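Local coordinates for protein pyruvate synthase subunit porC (Thermotoga maritima MSB8, PDB 2RAA) that serves as the gamma chain of a heterotetrameric enzyme that converts pyruvate and CoA to acetyl-CoA and carbon dioxide, reducing ferredoxin, at residues T151-V160 and A192-C202. Sequence-based numbering, arbitrary orientation.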
loop_
_atom_site.group_PDB
_atom_site.type_symbol
_atom_site.label_atom_id
_atom_site.label_comp_id
_atom_site.label_asym_id
_atom_site.label_seq_id
_atom_site.Cartn_x
_atom_site.Cartn_y
_atom_site.Cartn_z
ATOM N N THR A 151 -7.366 1.489 -0.319
ATOM C CA THR A 151 -7.822 0.381 0.530
ATOM C C THR A 151 -7.515 -0.984 -0.069
ATOM O O THR A 151 -7.013 -1.876 0.632
ATOM C CB THR A 151 -9.284 0.501 0.937
ATOM O OG1 THR A 151 -9.463 1.724 1.656
ATOM C CG2 THR A 151 -9.715 -0.668 1.879
ATOM N N PRO A 152 -7.803 -1.182 -1.358
ATOM C CA PRO A 152 -7.328 -2.443 -1.923
ATOM C C PRO A 152 -5.810 -2.589 -1.889
ATOM O O PRO A 152 -5.297 -3.704 -1.743
ATOM C CB PRO A 152 -7.846 -2.395 -3.363
ATOM C CG PRO A 152 -9.033 -1.468 -3.316
ATOM C CD PRO A 152 -8.580 -0.398 -2.340
HETATM N N MSE A 153 -5.065 -1.499 -2.023
HETATM C CA MSE A 153 -3.598 -1.603 -1.936
HETATM C C MSE A 153 -3.187 -2.037 -0.522
HETATM O O MSE A 153 -2.263 -2.847 -0.330
HETATM C CB MSE A 153 -2.922 -0.312 -2.346
HETATM C CG MSE A 153 -3.038 -0.017 -3.825
HETATM SE SE MSE A 153 -2.193 -1.300 -4.973
HETATM C CE MSE A 153 -0.317 -0.626 -4.849
ATOM N N LEU A 154 -3.883 -1.525 0.480
ATOM C CA LEU A 154 -3.635 -2.017 1.832
ATOM C C LEU A 154 -3.873 -3.493 1.947
ATOM O O LEU A 154 -3.101 -4.201 2.572
ATOM C CB LEU A 154 -4.559 -1.330 2.825
ATOM C CG LEU A 154 -3.931 -0.306 3.717
ATOM C CD1 LEU A 154 -5.042 0.229 4.554
ATOM C CD2 LEU A 154 -2.888 -1.031 4.542
ATOM N N GLY A 155 -4.995 -3.963 1.434
ATOM C CA GLY A 155 -5.296 -5.390 1.497
ATOM C C GLY A 155 -4.263 -6.222 0.769
ATOM O O GLY A 155 -3.775 -7.240 1.270
ATOM N N ALA A 156 -3.920 -5.807 -0.429
ATOM C CA ALA A 156 -2.784 -6.399 -1.167
ATOM C C ALA A 156 -1.530 -6.447 -0.324
ATOM O O ALA A 156 -0.854 -7.454 -0.277
ATOM C CB ALA A 156 -2.508 -5.654 -2.426
ATOM N N LEU A 157 -1.225 -5.348 0.351
ATOM C CA LEU A 157 -0.030 -5.265 1.204
ATOM C C LEU A 157 -0.006 -6.288 2.314
ATOM O O LEU A 157 1.033 -6.908 2.601
ATOM C CB LEU A 157 0.023 -3.885 1.846
ATOM C CG LEU A 157 1.295 -3.491 2.604
ATOM C CD1 LEU A 157 2.584 -3.629 1.758
ATOM C CD2 LEU A 157 1.053 -2.100 3.076
ATOM N N VAL A 158 -1.141 -6.387 2.994
ATOM C CA VAL A 158 -1.295 -7.305 4.086
ATOM C C VAL A 158 -1.127 -8.711 3.561
ATOM O O VAL A 158 -0.438 -9.522 4.159
ATOM C CB VAL A 158 -2.651 -7.117 4.748
ATOM C CG1 VAL A 158 -3.035 -8.372 5.580
ATOM C CG2 VAL A 158 -2.614 -5.830 5.563
ATOM N N ARG A 159 -1.739 -8.986 2.419
ATOM C CA ARG A 159 -1.594 -10.274 1.777
ATOM C C ARG A 159 -0.134 -10.612 1.444
ATOM O O ARG A 159 0.354 -11.666 1.874
ATOM C CB ARG A 159 -2.490 -10.350 0.561
ATOM C CG ARG A 159 -2.388 -11.611 -0.276
ATOM C CD ARG A 159 -3.073 -12.805 0.370
ATOM N NE ARG A 159 -2.847 -13.990 -0.441
ATOM C CZ ARG A 159 -3.585 -14.377 -1.480
ATOM N NH1 ARG A 159 -4.659 -13.701 -1.873
ATOM N NH2 ARG A 159 -3.242 -15.469 -2.140
ATOM N N VAL A 160 0.602 -9.745 0.756
ATOM C CA VAL A 160 1.992 -10.117 0.345
ATOM C C VAL A 160 3.077 -10.000 1.388
ATOM O O VAL A 160 4.158 -10.533 1.187
ATOM C CB VAL A 160 2.475 -9.333 -0.886
ATOM C CG1 VAL A 160 1.429 -9.413 -1.965
ATOM C CG2 VAL A 160 2.822 -7.839 -0.508
ATOM N N ALA A 192 -13.597 -3.891 -0.270
ATOM C CA ALA A 192 -12.508 -3.347 -1.082
ATOM C C ALA A 192 -11.171 -3.848 -0.522
ATOM O O ALA A 192 -10.288 -4.260 -1.273
ATOM C CB ALA A 192 -12.587 -1.814 -1.129
ATOM N N LEU A 193 -11.040 -3.882 0.806
ATOM C CA LEU A 193 -9.803 -4.364 1.419
ATOM C C LEU A 193 -9.617 -5.857 1.109
ATOM O O LEU A 193 -8.587 -6.246 0.603
ATOM C CB LEU A 193 -9.775 -4.076 2.918
ATOM C CG LEU A 193 -8.553 -4.616 3.681
ATOM C CD1 LEU A 193 -7.292 -3.698 3.583
ATOM C CD2 LEU A 193 -8.960 -4.822 5.101
ATOM N N ARG A 194 -10.653 -6.655 1.364
ATOM C CA ARG A 194 -10.628 -8.080 1.108
ATOM C C ARG A 194 -10.307 -8.425 -0.342
ATOM O O ARG A 194 -9.491 -9.306 -0.577
ATOM C CB ARG A 194 -11.964 -8.711 1.476
ATOM C CG ARG A 194 -12.292 -8.698 2.974
ATOM C CD ARG A 194 -13.466 -9.639 3.273
ATOM N NE ARG A 194 -14.352 -9.157 4.344
ATOM C CZ ARG A 194 -15.606 -8.704 4.181
ATOM N NH1 ARG A 194 -16.189 -8.652 2.978
ATOM N NH2 ARG A 194 -16.301 -8.307 5.248
ATOM N N ARG A 195 -10.962 -7.762 -1.304
ATOM C CA ARG A 195 -10.693 -8.033 -2.694
ATOM C C ARG A 195 -9.265 -7.672 -3.129
ATOM O O ARG A 195 -8.726 -8.318 -4.035
ATOM C CB ARG A 195 -11.753 -7.393 -3.629
ATOM C CG ARG A 195 -13.045 -8.265 -3.795
ATOM C CD ARG A 195 -13.908 -7.761 -4.962
ATOM N NE ARG A 195 -13.216 -7.832 -6.270
ATOM C CZ ARG A 195 -13.559 -7.126 -7.355
ATOM N NH1 ARG A 195 -14.565 -6.270 -7.280
ATOM N NH2 ARG A 195 -12.868 -7.232 -8.504
ATOM N N GLY A 196 -8.634 -6.643 -2.548
ATOM C CA GLY A 196 -7.205 -6.399 -2.853
ATOM C C GLY A 196 -6.366 -7.534 -2.224
ATOM O O GLY A 196 -5.359 -7.981 -2.779
ATOM N N TYR A 197 -6.775 -7.988 -1.056
ATOM C CA TYR A 197 -6.083 -9.098 -0.364
ATOM C C TYR A 197 -6.120 -10.337 -1.235
ATOM O O TYR A 197 -5.075 -10.881 -1.564
ATOM C CB TYR A 197 -6.738 -9.385 0.975
ATOM C CG TYR A 197 -6.143 -10.533 1.762
ATOM C CD1 TYR A 197 -6.573 -11.824 1.549
ATOM C CD2 TYR A 197 -5.189 -10.315 2.741
ATOM C CE1 TYR A 197 -6.072 -12.893 2.276
ATOM C CE2 TYR A 197 -4.665 -11.375 3.480
ATOM C CZ TYR A 197 -5.111 -12.677 3.234
ATOM O OH TYR A 197 -4.618 -13.780 3.949
ATOM N N GLU A 198 -7.322 -10.717 -1.675
ATOM C CA GLU A 198 -7.543 -11.892 -2.534
ATOM C C GLU A 198 -6.927 -11.849 -3.917
ATOM O O GLU A 198 -6.381 -12.845 -4.379
ATOM C CB GLU A 198 -9.040 -12.094 -2.719
ATOM C CG GLU A 198 -9.719 -12.621 -1.474
ATOM C CD GLU A 198 -11.208 -12.363 -1.424
ATOM O OE1 GLU A 198 -11.836 -11.932 -2.445
ATOM O OE2 GLU A 198 -11.742 -12.598 -0.315
ATOM N N GLU A 199 -7.018 -10.696 -4.581
ATOM C CA GLU A 199 -6.677 -10.607 -5.987
ATOM C C GLU A 199 -5.261 -10.223 -6.372
ATOM O O GLU A 199 -4.901 -10.331 -7.524
ATOM C CB GLU A 199 -7.708 -9.718 -6.670
ATOM C CG GLU A 199 -8.944 -10.547 -7.049
ATOM C CD GLU A 199 -10.266 -9.855 -6.815
ATOM O OE1 GLU A 199 -10.491 -8.762 -7.406
ATOM O OE2 GLU A 199 -11.090 -10.440 -6.056
ATOM N N VAL A 200 -4.437 -9.796 -5.432
ATOM C CA VAL A 200 -3.076 -9.413 -5.785
ATOM C C VAL A 200 -2.349 -10.635 -6.382
ATOM O O VAL A 200 -2.537 -11.740 -5.887
ATOM C CB VAL A 200 -2.314 -8.893 -4.555
ATOM C CG1 VAL A 200 -2.304 -9.955 -3.411
ATOM C CG2 VAL A 200 -0.892 -8.441 -4.950
ATOM N N LYS A 201 -1.543 -10.452 -7.436
ATOM C CA LYS A 201 -0.779 -11.565 -8.019
ATOM C C LYS A 201 0.704 -11.268 -7.989
ATOM O O LYS A 201 1.119 -10.142 -8.222
ATOM C CB LYS A 201 -1.189 -11.852 -9.471
ATOM C CG LYS A 201 -2.669 -12.136 -9.705
ATOM C CD LYS A 201 -3.164 -13.405 -9.016
ATOM C CE LYS A 201 -4.673 -13.614 -9.290
ATOM N NZ LYS A 201 -5.238 -14.777 -8.532
ATOM N N CYS A 202 1.501 -12.309 -7.745
ATOM C CA CYS A 202 2.937 -12.166 -7.600
ATOM C C CYS A 202 3.843 -12.901 -8.605
ATOM O O CYS A 202 3.562 -14.006 -9.057
ATOM C CB CYS A 202 3.328 -12.590 -6.187
ATOM S SG CYS A 202 2.794 -11.407 -4.989
#
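Arg-159 and Tyr-197 both set CG anti to the backbone N, and a bend at chi2 of Arg-159 (75°) carries its chain across the tyrosine ring. They border a glycine-mediated helix–helix crossing at -44°, where the axes come within 6.4 Å. Gly-155 and Gly-196 make this closeness possible: a CB on either would clash with a carbonyl oxygen of the other helix. CA-H...O contacts fill the interface, among them Gly-155 CA to Leu-193 O at 3.5 Å and Gly-196 CA to Pro-152 O. Leu-193 CD1 presses tightly on Gly-155 CA at 3.3 Å. Arg-159 CD sits over the centre of the Tyr-197 ring in a CH-pi contact, 3.5 Å from the centroid. Val-158 CG1 meets the ring edge. With an alanine in place of Tyr-197, the Arg-159 methylenes would probably lose the ring they lie on, and the chain would be freer to turn. After the helix, Val-200 packs its CB on Ala-156 CB, and Cys-202, disulfide-bonded to Cys-132, lies beside Val-160. Arg-159 NH1 donates to Tyr-197 O at 2.9 Å and, weakly, to Glu-198 O at 3.2 Å.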